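Local coordinates for Lin1840 protein (Listeria innocua serovar 6a, PDB 4ZOC) that probably hydrolyses terminal, non-reducing beta-D-glucosyl residues with release of beta-D-glucose and takes part in beta-1,2-glucan metabolism, at residues 22-30 with 40-49; 265-275 with 296-306. The protein carries 2 engineered substitutions. One frame throughout, in Å; residues are numbered along the deposited sequence.

Contact 1. Residues 22-30 with 40-49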
ATOM      1  N   CYS A  22     -26.760   8.151  25.647  1.00  9.93           N
ATOM      2  CA  CYS A  22     -25.751   8.007  24.612  1.00 10.07           C
ATOM      3  C   CYS A  22     -24.478   7.260  25.048  1.00 12.32           C
ATOM      4  O   CYS A  22     -23.463   7.344  24.346  1.00 12.79           O
ATOM      5  CB  CYS A  22     -25.353   9.392  24.039  1.00 11.94           C
ATOM      6  SG  CYS A  22     -26.768  10.265  23.319  1.00 13.25           S
ATOM      7  N   LEU A  23     -24.556   6.526  26.170  1.00  9.18           N
ATOM      8  CA  LEU A  23     -23.483   5.728  26.709  1.00  9.47           C
ATOM      9  C   LEU A  23     -23.822   4.216  26.695  1.00 11.06           C
ATOM     10  O   LEU A  23     -24.913   3.794  27.075  1.00 11.36           O
ATOM     11  CB  LEU A  23     -23.205   6.158  28.104  1.00  9.22           C
ATOM     12  CG  LEU A  23     -22.163   5.341  28.857  1.00  9.52           C
ATOM     13  CD1 LEU A  23     -20.770   5.573  28.347  1.00 11.09           C
ATOM     14  CD2 LEU A  23     -22.289   5.678  30.305  1.00 10.90           C
ATOM     15  N   GLN A  24     -22.860   3.428  26.250  1.00  9.55           N
ATOM     16  CA  GLN A  24     -22.922   1.968  26.309  1.00  8.60           C
ATOM     17  C   GLN A  24     -21.844   1.409  27.223  1.00  8.08           C
ATOM     18  O   GLN A  24     -20.665   1.795  27.128  1.00  9.36           O
ATOM     19  CB  GLN A  24     -22.793   1.352  24.894  1.00  9.15           C
ATOM     20  CG  GLN A  24     -23.008  -0.131  24.832  1.00  8.21           C
ATOM     21  CD  GLN A  24     -22.827  -0.611  23.434  1.00  8.98           C
ATOM     22  OE1 GLN A  24     -21.699  -0.529  22.863  1.00  9.59           O
ATOM     23  NE2 GLN A  24     -23.917  -1.074  22.822  1.00  8.21           N
ATOM     24  N   LEU A  25     -22.274   0.473  28.096  1.00  8.69           N
ATOM     25  CA  LEU A  25     -21.411  -0.145  29.105  1.00  9.14           C
ATOM     26  C   LEU A  25     -21.408  -1.651  29.071  1.00  9.05           C
ATOM     27  O   LEU A  25     -22.388  -2.249  28.665  1.00  9.32           O
ATOM     28  CB  LEU A  25     -21.790   0.334  30.507  1.00 10.54           C
ATOM     29  CG  LEU A  25     -21.727   1.799  30.698  1.00 10.38           C
ATOM     30  CD1 LEU A  25     -22.264   2.044  32.119  1.00 14.11           C
ATOM     31  CD2 LEU A  25     -20.352   2.383  30.577  1.00 13.31           C
ATOM     32  N   SER A  26     -20.303  -2.249  29.552  1.00 10.27           N
ATOM     33  CA  SER A  26     -20.225  -3.689  29.746  1.00 11.75           C
ATOM     34  C   SER A  26     -21.229  -4.090  30.841  1.00 12.23           C
ATOM     35  O   SER A  26     -21.551  -3.243  31.701  1.00 13.18           O
ATOM     36  CB  SER A  26     -18.837  -4.049  30.199  1.00 13.48           C
ATOM     37  OG  SER A  26     -17.925  -3.914  29.116  1.00 13.05           O
ATOM     38  N   PRO A  27     -21.702  -5.347  30.850  1.00 11.15           N
ATOM     39  CA  PRO A  27     -22.831  -5.660  31.742  1.00 11.27           C
ATOM     40  C   PRO A  27     -22.528  -5.535  33.247  1.00 13.80           C
ATOM     41  O   PRO A  27     -23.434  -5.240  34.087  1.00 14.51           O
ATOM     42  CB  PRO A  27     -23.161  -7.100  31.409  1.00 11.57           C
ATOM     43  CG  PRO A  27     -21.889  -7.666  30.758  1.00 12.10           C
ATOM     44  CD  PRO A  27     -21.395  -6.471  29.959  1.00 13.05           C
ATOM     45  N   PHE A  28     -21.287  -5.815  33.600  1.00 13.28           N
ATOM     46  CA  PHE A  28     -20.923  -5.872  35.040  1.00 15.57           C
ATOM     47  C   PHE A  28     -20.742  -4.488  35.659  1.00 17.58           C
ATOM     48  O   PHE A  28     -20.453  -4.367  36.855  1.00 22.20           O
ATOM     49  CB  PHE A  28     -19.654  -6.735  35.258  1.00 18.69           C
ATOM     50  CG  PHE A  28     -18.536  -6.418  34.348  1.00 17.26           C
ATOM     51  CD1 PHE A  28     -17.679  -5.400  34.665  1.00 18.86           C
ATOM     52  CD2 PHE A  28     -18.307  -7.178  33.193  1.00 20.86           C
ATOM     53  CE1 PHE A  28     -16.620  -5.101  33.810  1.00 23.80           C
ATOM     54  CE2 PHE A  28     -17.252  -6.854  32.330  1.00 22.67           C
ATOM     55  CZ  PHE A  28     -16.429  -5.834  32.660  1.00 20.50           C
ATOM     56  N   LEU A  29     -20.939  -3.448  34.858  1.00 14.97           N
ATOM     57  CA  LEU A  29     -21.079  -2.064  35.363  1.00 17.32           C
ATOM     58  C   LEU A  29     -22.512  -1.726  35.820  1.00 16.33           C
ATOM     59  O   LEU A  29     -22.758  -0.664  36.342  1.00 18.49           O
ATOM     60  CB  LEU A  29     -20.575  -1.026  34.367  1.00 15.64           C
ATOM     61  CG  LEU A  29     -19.127  -1.295  33.987  1.00 15.81           C
ATOM     62  CD1 LEU A  29     -18.643  -0.539  32.785  1.00 19.52           C
ATOM     63  CD2 LEU A  29     -18.220  -0.995  35.171  1.00 16.06           C
ATOM     64  N   PHE A  30     -23.426  -2.658  35.694  1.00 14.45           N
ATOM     65  CA  PHE A  30     -24.785  -2.417  36.066  1.00 14.71           C
ATOM     66  C   PHE A  30     -25.108  -3.242  37.301  1.00 16.57           C
ATOM     67  O   PHE A  30     -24.711  -4.384  37.428  1.00 16.30           O
ATOM     68  CB  PHE A  30     -25.754  -2.794  34.933  1.00 12.69           C
ATOM     69  CG  PHE A  30     -25.659  -1.942  33.725  1.00 11.91           C
ATOM     70  CD1 PHE A  30     -24.769  -2.249  32.740  1.00 14.34           C
ATOM     71  CD2 PHE A  30     -26.490  -0.855  33.542  1.00 12.90           C
ATOM     72  CE1 PHE A  30     -24.711  -1.459  31.571  1.00 11.42           C
ATOM     73  CE2 PHE A  30     -26.420  -0.062  32.396  1.00 14.00           C
ATOM     74  CZ  PHE A  30     -25.534  -0.387  31.404  1.00 12.26           C
ATOM     75  N   THR A  40     -16.595  -4.969  38.784  1.00 24.40           N
ATOM     76  CA  THR A  40     -17.452  -3.763  38.898  1.00 26.18           C
ATOM     77  C   THR A  40     -16.958  -2.531  39.646  1.00 27.37           C
ATOM     78  O   THR A  40     -16.963  -1.440  39.086  1.00 25.59           O
ATOM     79  CB  THR A  40     -18.782  -4.175  39.519  1.00 23.23           C
ATOM     80  OG1 THR A  40     -19.300  -5.324  38.809  1.00 19.26           O
ATOM     81  CG2 THR A  40     -19.770  -3.029  39.503  1.00 25.61           C
ATOM     82  N   GLY A  41     -16.578  -2.665  40.926  1.00 34.12           N
ATOM     83  CA  GLY A  41     -16.055  -1.495  41.704  1.00 30.83           C
ATOM     84  C   GLY A  41     -14.819  -0.789  41.142  1.00 23.35           C
ATOM     85  O   GLY A  41     -14.809   0.415  40.933  1.00 33.38           O
ATOM     86  N   PRO A  42     -13.768  -1.553  40.859  1.00 31.48           N
ATOM     87  CA  PRO A  42     -12.601  -0.921  40.273  1.00 32.28           C
ATOM     88  C   PRO A  42     -12.881  -0.184  38.940  1.00 33.34           C
ATOM     89  O   PRO A  42     -12.389   0.911  38.728  1.00 26.91           O
ATOM     90  CB  PRO A  42     -11.637  -2.090  40.095  1.00 32.33           C
ATOM     91  CG  PRO A  42     -12.036  -3.031  41.209  1.00 34.90           C
ATOM     92  CD  PRO A  42     -13.528  -2.981  41.162  1.00 33.04           C
ATOM     93  N   LEU A  43     -13.665  -0.780  38.048  1.00 24.15           N
ATOM     94  CA  LEU A  43     -13.893  -0.158  36.759  1.00 24.10           C
ATOM     95  C   LEU A  43     -14.867   1.052  36.866  1.00 21.20           C
ATOM     96  O   LEU A  43     -14.689   2.053  36.208  1.00 20.09           O
ATOM     97  CB  LEU A  43     -14.310  -1.233  35.748  1.00 23.74           C
ATOM     98  CG  LEU A  43     -14.452  -0.819  34.299  1.00 27.75           C
ATOM     99  CD1 LEU A  43     -13.083  -0.379  33.756  1.00 26.91           C
ATOM    100  CD2 LEU A  43     -15.093  -1.970  33.510  1.00 29.53           C
ATOM    101  N   LEU A  44     -15.878   0.982  37.706  1.00 19.83           N
ATOM    102  CA  LEU A  44     -16.694   2.183  37.977  1.00 22.61           C
ATOM    103  C   LEU A  44     -15.820   3.343  38.482  1.00 23.56           C
ATOM    104  O   LEU A  44     -16.009   4.466  38.051  1.00 27.25           O
ATOM    105  CB  LEU A  44     -17.839   1.914  38.980  1.00 24.09           C
ATOM    106  CG  LEU A  44     -19.047   1.059  38.522  1.00 23.61           C
ATOM    107  CD1 LEU A  44     -19.874   0.638  39.706  1.00 25.39           C
ATOM    108  CD2 LEU A  44     -19.956   1.802  37.552  1.00 23.42           C
ATOM    109  N   GLN A  45     -14.842   3.058  39.340  1.00 22.80           N
ATOM    110  CA  GLN A  45     -13.999   4.107  39.913  1.00 24.71           C
ATOM    111  C   GLN A  45     -13.116   4.727  38.836  1.00 22.52           C
ATOM    112  O   GLN A  45     -13.040   5.935  38.713  1.00 26.10           O
ATOM    113  CB  GLN A  45     -13.126   3.577  41.053  1.00 31.71           C
ATOM    114  CG  GLN A  45     -12.299   4.714  41.706  1.00 31.69           C
ATOM    115  CD  GLN A  45     -12.245   4.550  43.191  1.00 48.69           C
ATOM    116  OE1 GLN A  45     -13.184   4.943  43.916  1.00 63.52           O
ATOM    117  NE2 GLN A  45     -11.167   3.946  43.669  1.00 53.04           N
ATOM    118  N   GLU A  46     -12.489   3.866  38.037  1.00 26.07           N
ATOM    119  CA  GLU A  46     -11.570   4.298  36.987  1.00 24.02           C
ATOM    120  C   GLU A  46     -12.277   5.102  35.925  1.00 22.35           C
ATOM    121  O   GLU A  46     -11.729   6.106  35.464  1.00 23.99           O
ATOM    122  CB  GLU A  46     -10.826   3.117  36.387  1.00 28.61           C
ATOM    123  CG  GLU A  46     -10.152   3.382  35.047  1.00 41.24           C
ATOM    124  CD  GLU A  46      -9.667   2.091  34.361  1.00 60.62           C
ATOM    125  OE1 GLU A  46      -9.735   0.981  34.962  1.00 50.71           O
ATOM    126  OE2 GLU A  46      -9.226   2.178  33.186  1.00 88.75           O
ATOM    127  N   MET A  47     -13.508   4.720  35.581  1.00 21.78           N
ATOM    128  CA  MET A  47     -14.332   5.478  34.566  1.00 18.76           C
ATOM    129  C   MET A  47     -15.065   6.673  35.169  1.00 18.93           C
ATOM    130  O   MET A  47     -15.700   7.429  34.458  1.00 18.11           O
ATOM    131  CB  MET A  47     -15.328   4.527  33.924  1.00 18.84           C
ATOM    132  CG  MET A  47     -14.606   3.381  33.173  1.00 21.24           C
ATOM    133  SD  MET A  47     -15.720   2.332  32.274  1.00 19.69           S
ATOM    134  CE  MET A  47     -16.278   3.335  30.917  1.00 18.00           C
ATOM    135  N   LYS A  48     -15.031   6.759  36.500  1.00 18.27           N
ATOM    136  CA  LYS A  48     -15.702   7.794  37.291  1.00 17.99           C
ATOM    137  C   LYS A  48     -17.210   7.789  37.049  1.00 19.06           C
ATOM    138  O   LYS A  48     -17.865   8.863  36.935  1.00 20.69           O
ATOM    139  CB  LYS A  48     -15.033   9.165  37.040  1.00 20.32           C
ATOM    140  CG  LYS A  48     -13.538   9.109  37.485  1.00 27.50           C
ATOM    141  CD  LYS A  48     -12.642  10.220  36.973  1.00 40.67           C
ATOM    142  CE  LYS A  48     -13.152  11.619  37.304  1.00 54.46           C
ATOM    143  NZ  LYS A  48     -13.795  12.341  36.151  1.00 52.80           N
ATOM    144  N   LEU A  49     -17.766   6.574  36.991  1.00 20.37           N
ATOM    145  CA  LEU A  49     -19.207   6.408  36.748  1.00 16.66           C
ATOM    146  C   LEU A  49     -19.884   6.309  38.094  1.00 17.69           C
ATOM    147  O   LEU A  49     -19.360   5.616  38.985  1.00 19.94           O
ATOM    148  CB  LEU A  49     -19.537   5.151  35.933  1.00 17.55           C
ATOM    149  CG  LEU A  49     -19.014   5.145  34.485  1.00 18.50           C
ATOM    150  CD1 LEU A  49     -18.987   3.717  33.949  1.00 20.93           C
ATOM    151  CD2 LEU A  49     -19.911   6.075  33.726  1.00 19.18           C
TER
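Thr40 meets the carbonyl of Phe28, which lies in the short 3-10 turn after strand 23-25. Its OG1 donates to Phe28 O over 2.5 Å, very short for a hydrogen bond, and is hydrogen-bonded as well to Ala37 O, one turn back. Next on this face of the helix, Leu43 turns one methyl to two residues at once. Its CD2 touches the Phe28 ring at the edge, near the ring plane, 3.5 Å from CE1, and also lies 3.7 Å from Leu29 CD2, the Leu43 and Leu29 side chains crossing at about a right angle. A chi1 of 48°, with CG between the backbone N and the carbonyl carbon, carries the Phe28 ring to this place, while Ser26 CB stands over one ring face, toward its rim. Leu44, the next residue, brings its CG against Leu29 CD2. Met47, bent at chi3, lays SD across Leu29 CD1 and passes CE alongside Leu25. After Lys48, whose positive phi ends the helix in a Schellman motif, Leu49 points back inward and meets Leu25 tip to tip, CD1 to CD2 at 3.9 Å, with Leu23 near its other methyl. This apolar seam packs helix 37-47 on the first strand of a TIM barrel.

Contact 2. Residues 265-275 with 296-306. Engineered in segment 265-275: Ala270 (natural residue Asp). With BGC (beta-D-glucopyranose), chain G.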
ATOM      1  N   GLY A 265     -30.580   5.656  11.411  1.00 11.70           N
ATOM      2  CA  GLY A 265     -30.516   4.887  12.601  1.00 12.25           C
ATOM      3  C   GLY A 265     -29.338   5.298  13.489  1.00  9.19           C
ATOM      4  O   GLY A 265     -28.675   6.350  13.315  1.00  8.51           O
ATOM      5  N   VAL A 266     -29.144   4.486  14.544  1.00 10.33           N
ATOM      6  CA  VAL A 266     -28.130   4.723  15.537  1.00  9.24           C
ATOM      7  C   VAL A 266     -26.761   4.536  14.843  1.00 10.04           C
ATOM      8  O   VAL A 266     -26.523   3.510  14.242  1.00  9.43           O
ATOM      9  CB  VAL A 266     -28.311   3.816  16.758  1.00  8.70           C
ATOM     10  CG1 VAL A 266     -27.093   3.867  17.705  1.00  9.99           C
ATOM     11  CG2 VAL A 266     -29.626   4.201  17.497  1.00  9.86           C
ATOM     12  N   LEU A 267     -25.902   5.555  14.954  1.00  9.65           N
ATOM     13  CA  LEU A 267     -24.473   5.415  14.620  1.00  8.81           C
ATOM     14  C   LEU A 267     -23.747   5.210  15.968  1.00  8.78           C
ATOM     15  O   LEU A 267     -23.788   6.102  16.887  1.00 12.67           O
ATOM     16  CB  LEU A 267     -23.994   6.641  13.816  1.00  9.58           C
ATOM     17  CG  LEU A 267     -22.512   6.659  13.413  1.00  9.62           C
ATOM     18  CD1 LEU A 267     -22.179   5.473  12.490  1.00 10.20           C
ATOM     19  CD2 LEU A 267     -22.132   7.956  12.806  1.00 10.11           C
ATOM     20  N   ILE A 268     -23.162   4.025  16.165  1.00  6.96           N
ATOM     21  CA  ILE A 268     -22.418   3.667  17.390  1.00  7.57           C
ATOM     22  C   ILE A 268     -20.931   3.693  17.080  1.00  8.49           C
ATOM     23  O   ILE A 268     -20.493   3.333  15.969  1.00  8.76           O
ATOM     24  CB  ILE A 268     -22.880   2.218  17.911  1.00  7.01           C
ATOM     25  CG1 ILE A 268     -22.212   1.891  19.271  1.00  7.26           C
ATOM     26  CG2 ILE A 268     -22.606   1.133  16.863  1.00  7.68           C
ATOM     27  CD1 ILE A 268     -22.594   0.479  19.850  1.00  6.30           C
ATOM     28  N   SER A 269     -20.150   4.169  18.022  1.00  8.86           N
ATOM     29  CA  SER A 269     -18.717   4.111  17.905  1.00  9.26           C
ATOM     30  C   SER A 269     -18.205   2.725  17.999  1.00  6.87           C
ATOM     31  O   SER A 269     -18.744   1.899  18.731  1.00  8.21           O
ATOM     32  CB  SER A 269     -18.024   4.993  18.968  1.00  9.98           C
ATOM     33  OG  SER A 269     -17.937   4.387  20.273  1.00  8.89           O
ATOM     34  N   ALA A 270     -17.104   2.443  17.287  1.00  5.97           N
ATOM     35  CA  ALA A 270     -16.279   1.316  17.647  1.00  7.10           C
ATOM     36  C   ALA A 270     -15.757   1.522  19.094  1.00  8.10           C
ATOM     37  O   ALA A 270     -15.833   2.673  19.656  1.00  8.40           O
ATOM     38  CB  ALA A 270     -15.162   1.123  16.636  1.00  7.90           C
ATOM     39  N   TRP A 271     -15.193   0.462  19.721  1.00  7.36           N
ATOM     40  CA  TRP A 271     -14.811   0.527  21.112  1.00  7.95           C
ATOM     41  C   TRP A 271     -13.768   1.605  21.386  1.00  8.62           C
ATOM     42  O   TRP A 271     -12.687   1.564  20.865  1.00  9.25           O
ATOM     43  CB  TRP A 271     -14.309  -0.792  21.616  1.00  8.28           C
ATOM     44  CG  TRP A 271     -13.972  -0.872  23.104  1.00 11.38           C
ATOM     45  CD1 TRP A 271     -12.980  -0.210  23.752  1.00 13.08           C
ATOM     46  CD2 TRP A 271     -14.603  -1.695  24.086  1.00 11.14           C
ATOM     47  NE1 TRP A 271     -12.926  -0.574  25.058  1.00 17.07           N
ATOM     48  CE2 TRP A 271     -13.906  -1.502  25.292  1.00 13.81           C
ATOM     49  CE3 TRP A 271     -15.584  -2.672  24.032  1.00 15.11           C
ATOM     50  CZ2 TRP A 271     -14.238  -2.186  26.470  1.00 16.75           C
ATOM     51  CZ3 TRP A 271     -15.948  -3.312  25.204  1.00 15.12           C
ATOM     52  CH2 TRP A 271     -15.249  -3.103  26.391  1.00 18.53           C
ATOM     53  N   GLY A 272     -14.152   2.564  22.250  1.00  7.97           N
ATOM     54  CA  GLY A 272     -13.325   3.656  22.620  1.00  7.49           C
ATOM     55  C   GLY A 272     -12.983   4.649  21.497  1.00  8.17           C
ATOM     56  O   GLY A 272     -12.188   5.563  21.752  1.00 10.48           O
ATOM     57  N   ALA A 273     -13.578   4.538  20.291  1.00  7.57           N
ATOM     58  CA  ALA A 273     -13.106   5.302  19.170  1.00  8.08           C
ATOM     59  C   ALA A 273     -13.413   6.799  19.349  1.00  9.91           C
ATOM     60  O   ALA A 273     -12.781   7.677  18.715  1.00  9.56           O
ATOM     61  CB  ALA A 273     -13.780   4.804  17.897  1.00  9.45           C
ATOM     62  N   VAL A 274     -14.391   7.128  20.179  1.00 10.12           N
ATOM     63  CA  VAL A 274     -14.615   8.568  20.474  1.00  9.29           C
ATOM     64  C   VAL A 274     -13.398   9.171  21.212  1.00  8.36           C
ATOM     65  O   VAL A 274     -12.855  10.180  20.772  1.00 10.88           O
ATOM     66  CB  VAL A 274     -15.921   8.796  21.278  1.00  9.99           C
ATOM     67  CG1 VAL A 274     -15.988  10.247  21.674  1.00 11.53           C
ATOM     68  CG2 VAL A 274     -17.172   8.394  20.453  1.00 10.17           C
ATOM     69  N   ALA A 275     -12.960   8.538  22.313  1.00  9.08           N
ATOM     70  CA  ALA A 275     -11.811   8.969  23.118  1.00 10.50           C
ATOM     71  C   ALA A 275     -10.527   8.946  22.293  1.00 10.83           C
ATOM     72  O   ALA A 275      -9.639   9.800  22.404  1.00 10.50           O
ATOM     73  CB  ALA A 275     -11.700   8.090  24.369  1.00 11.44           C
ATOM     74  N   ALA A 296     -20.488  15.084  14.320  1.00 11.12           N
ATOM     75  CA  ALA A 296     -20.448  14.093  13.231  1.00  9.43           C
ATOM     76  C   ALA A 296     -21.576  13.092  13.346  1.00  9.33           C
ATOM     77  O   ALA A 296     -21.722  12.191  12.504  1.00 12.52           O
ATOM     78  CB  ALA A 296     -19.085  13.376  13.229  1.00  9.06           C
ATOM     79  N   GLY A 297     -22.421  13.171  14.386  1.00  9.59           N
ATOM     80  CA  GLY A 297     -23.597  12.307  14.415  1.00  9.58           C
ATOM     81  C   GLY A 297     -23.507  10.913  15.044  1.00  9.15           C
ATOM     82  O   GLY A 297     -24.347  10.009  14.763  1.00  9.92           O
ATOM     83  N   VAL A 298     -22.499  10.750  15.853  1.00 10.66           N
ATOM     84  CA  VAL A 298     -22.279   9.518  16.612  1.00  9.58           C
ATOM     85  C   VAL A 298     -23.278   9.586  17.771  1.00  9.19           C
ATOM     86  O   VAL A 298     -23.231  10.510  18.554  1.00 11.31           O
ATOM     87  CB  VAL A 298     -20.830   9.397  17.152  1.00  8.95           C
ATOM     88  CG1 VAL A 298     -20.722   8.185  18.049  1.00  9.91           C
ATOM     89  CG2 VAL A 298     -19.827   9.267  16.015  1.00  9.72           C
ATOM     90  N   ASP A 299     -24.155   8.604  17.834  1.00  8.15           N
ATOM     91  CA  ASP A 299     -25.226   8.577  18.820  1.00 10.11           C
ATOM     92  C   ASP A 299     -24.890   7.903  20.104  1.00 10.58           C
ATOM     93  O   ASP A 299     -25.564   8.130  21.108  1.00 12.55           O
ATOM     94  CB  ASP A 299     -26.443   7.926  18.234  1.00  9.69           C
ATOM     95  CG  ASP A 299     -26.907   8.636  16.972  1.00 10.58           C
ATOM     96  OD1 ASP A 299     -26.862   9.905  16.938  1.00 11.94           O
ATOM     97  OD2 ASP A 299     -27.396   7.937  16.071  1.00 11.05           O
ATOM     98  N   LEU A 300     -23.907   7.000  20.068  1.00 10.07           N
ATOM     99  CA  LEU A 300     -23.699   6.034  21.188  1.00  8.39           C
ATOM    100  C   LEU A 300     -22.234   5.755  21.327  1.00  8.64           C
ATOM    101  O   LEU A 300     -21.635   5.238  20.370  1.00  9.08           O
ATOM    102  CB  LEU A 300     -24.514   4.761  20.886  1.00  8.66           C
ATOM    103  CG  LEU A 300     -24.549   3.680  21.971  1.00 10.04           C
ATOM    104  CD1 LEU A 300     -24.940   4.212  23.371  1.00 10.34           C
ATOM    105  CD2 LEU A 300     -25.384   2.473  21.495  1.00 10.30           C
ATOM    106  N   GLU A 301     -21.676   6.126  22.473  1.00  8.33           N
ATOM    107  CA  GLU A 301     -20.268   6.027  22.787  1.00  9.08           C
ATOM    108  C   GLU A 301     -19.999   4.710  23.487  1.00  9.35           C
ATOM    109  O   GLU A 301     -20.513   4.454  24.579  1.00 10.54           O
ATOM    110  CB  GLU A 301     -19.818   7.195  23.655  1.00  9.58           C
ATOM    111  CG  GLU A 301     -18.334   7.134  24.030  1.00  9.66           C
ATOM    112  CD  GLU A 301     -17.803   8.368  24.590  1.00  8.87           C
ATOM    113  OE1 GLU A 301     -18.611   9.271  24.886  1.00  9.81           O
ATOM    114  OE2 GLU A 301     -16.557   8.419  24.800  1.00 10.60           O
ATOM    115  N   MET A 302     -19.226   3.855  22.802  1.00 10.28           N
ATOM    116  CA  MET A 302     -19.004   2.532  23.309  1.00  7.93           C
ATOM    117  C   MET A 302     -17.849   2.505  24.337  1.00  8.76           C
ATOM    118  O   MET A 302     -16.651   2.557  23.977  1.00  7.41           O
ATOM    119  CB  MET A 302     -18.659   1.594  22.139  1.00  8.41           C
ATOM    120  CG  MET A 302     -18.415   0.166  22.596  1.00  9.65           C
ATOM    121  SD  MET A 302     -17.986  -1.036  21.304  1.00  9.51           S
ATOM    122  CE  MET A 302     -19.471  -1.070  20.291  1.00  8.41           C
ATOM    123  N   MET A 303     -18.201   2.464  25.641  1.00  9.31           N
ATOM    124  CA  MET A 303     -17.198   2.192  26.743  1.00  9.90           C
ATOM    125  C   MET A 303     -16.111   3.209  27.012  1.00  9.29           C
ATOM    126  O   MET A 303     -15.113   2.955  27.642  1.00 10.89           O
ATOM    127  CB  MET A 303     -16.644   0.803  26.580  1.00 11.18           C
ATOM    128  CG  MET A 303     -17.568  -0.237  27.220  1.00 11.83           C
ATOM    129  SD  MET A 303     -17.742  -0.021  29.039  1.00 13.61           S
ATOM    130  CE  MET A 303     -16.142  -0.607  29.600  1.00 14.27           C
ATOM    131  N   THR A 304     -16.390   4.440  26.615  1.00  9.84           N
ATOM    132  CA  THR A 304     -15.609   5.632  27.026  1.00  9.17           C
ATOM    133  C   THR A 304     -16.588   6.712  27.497  1.00 10.44           C
ATOM    134  O   THR A 304     -17.809   6.572  27.315  1.00 10.73           O
ATOM    135  CB  THR A 304     -14.588   6.114  25.929  1.00  9.00           C
ATOM    136  OG1 THR A 304     -15.257   6.266  24.648  1.00  9.10           O
ATOM    137  CG2 THR A 304     -13.492   5.121  25.833  1.00  9.46           C
ATOM    138  N   THR A 305     -16.008   7.752  28.105  1.00 12.09           N
ATOM    139  CA  THR A 305     -16.679   8.678  28.934  1.00 13.33           C
ATOM    140  C   THR A 305     -16.633  10.109  28.440  1.00 12.46           C
ATOM    141  O   THR A 305     -16.975  10.975  29.203  1.00 16.20           O
ATOM    142  CB  THR A 305     -16.130   8.628  30.353  1.00 16.12           C
ATOM    143  OG1 THR A 305     -14.757   8.993  30.349  1.00 19.25           O
ATOM    144  CG2 THR A 305     -16.226   7.228  30.955  1.00 16.47           C
ATOM    145  N   CYS A 306     -16.313  10.388  27.161  1.00 13.00           N
ATOM    146  CA  CYS A 306     -16.312  11.710  26.699  1.00  9.96           C
ATOM    147  C   CYS A 306     -17.701  12.345  26.760  1.00 12.39           C
ATOM    148  O   CYS A 306     -17.846  13.447  27.296  1.00 13.58           O
ATOM    149  CB  CYS A 306     -15.776  11.829  25.233  1.00 11.03           C
ATOM    150  SG  CYS A 306     -14.139  11.114  25.070  1.00 14.17           S
TER
HETATM  151  C2  BGC G 801     -10.829  -4.343  24.210  1.00 15.65           C
HETATM  152  C3  BGC G 801     -10.793  -3.317  23.026  1.00 16.23           C
HETATM  153  C4  BGC G 801     -11.317  -3.927  21.674  1.00 14.35           C
HETATM  154  C5  BGC G 801     -12.681  -4.581  21.992  1.00 15.35           C
HETATM  155  C6  BGC G 801     -13.226  -5.173  20.732  1.00 15.55           C
HETATM  156  C1  BGC G 801     -12.228  -4.828  24.340  1.00 16.17           C
HETATM  157  O1  BGC G 801     -12.353  -5.719  25.475  1.00 19.65           O
HETATM  158  O2  BGC G 801     -10.412  -3.749  25.435  1.00 21.38           O
HETATM  159  O3  BGC G 801      -9.452  -2.802  22.883  1.00 19.15           O
HETATM  160  O4  BGC G 801     -11.362  -2.952  20.565  1.00 11.67           O
HETATM  161  O5  BGC G 801     -12.598  -5.490  23.138  1.00 15.20           O
HETATM  162  O6  BGC G 801     -12.370  -6.251  20.362  1.00 18.49           O
HETATM  163  O   HOH W   1     -15.831   5.543  22.050  1.00  9.56           O
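Ser269 OG is gripped from three directions: Met302 N donates to it across the contact over 2.9 Å at a nearly straight 171°, a water donates as well, and the hydroxyl gives its own proton to Ala270 O. That carbonyl also accepts from Ala273 N on the opposite face of its plane, within a type II turn that has Gly272 at its positive-phi position. The same water donates to Thr304 OG1 and accepts from Val274 N, stitching the turn to the other segment. Thr304 OG1 in turn donates to the anti lone pair of Glu301 OE2, and Cys306 N meets that oxygen on its syn side. With Tyr307 N on OE1, this buried carboxylate takes amides at the start of helix 306-316, where the helix end would probably stabilise its charge.

The backbones join through Ser269 N to Leu300 O at 3.0 Å and Gly272 N to Met302 O. Farther back, Asp299 OD2 accepts from Leu267 N from above the carboxylate plane, and salt bridges to Arg258 and Arg331 hold the group. Ile268 CD1 rests on Met302 CE, 3.5 Å away.

Trp271 is layered. With CG anti to the backbone N (chi1 -176°), its ring lies between Met303, whose CB stands 3.9 Å from the six-membered ring centroid in a CH-pi contact, and glucose, whose C1 lies 3.7 Å above the opposite face. Met302 SD approaches obliquely, a Met-aromatic contact. The sugar is hydrogen-bonded by Glu473 and by Arg572 of the second subunit, the latter also bonding Trp271 O, while Ala270 beside Trp271 is an engineered substitution. Strands 266-268 and 301-302 thus close the TIM barrel, and the loops beyond them form an aromatic sugar platform, as is common in carbohydrate-binding pockets.

From the N terminus, the chain first runs through strand 23-25, and contact 1 closes the short loop that brings helix 37-47 back against it. Five further barrel strands are laid down before contact 2 opens, so the two are in series and neither nests nor crosses. Contact 2 closes a second loop of about twenty residues, through helix 286-295, and its second segment then returns to the beginning: Cys22 O and Gln24 O lie at hydrogen-bonding distance from Glu301 N and Met303 N. Strand 301-302 therefore sits between strands 23-25 and 266-268. The one contact packs a helix outside the first strand; the other, through the eighth, completes the ring.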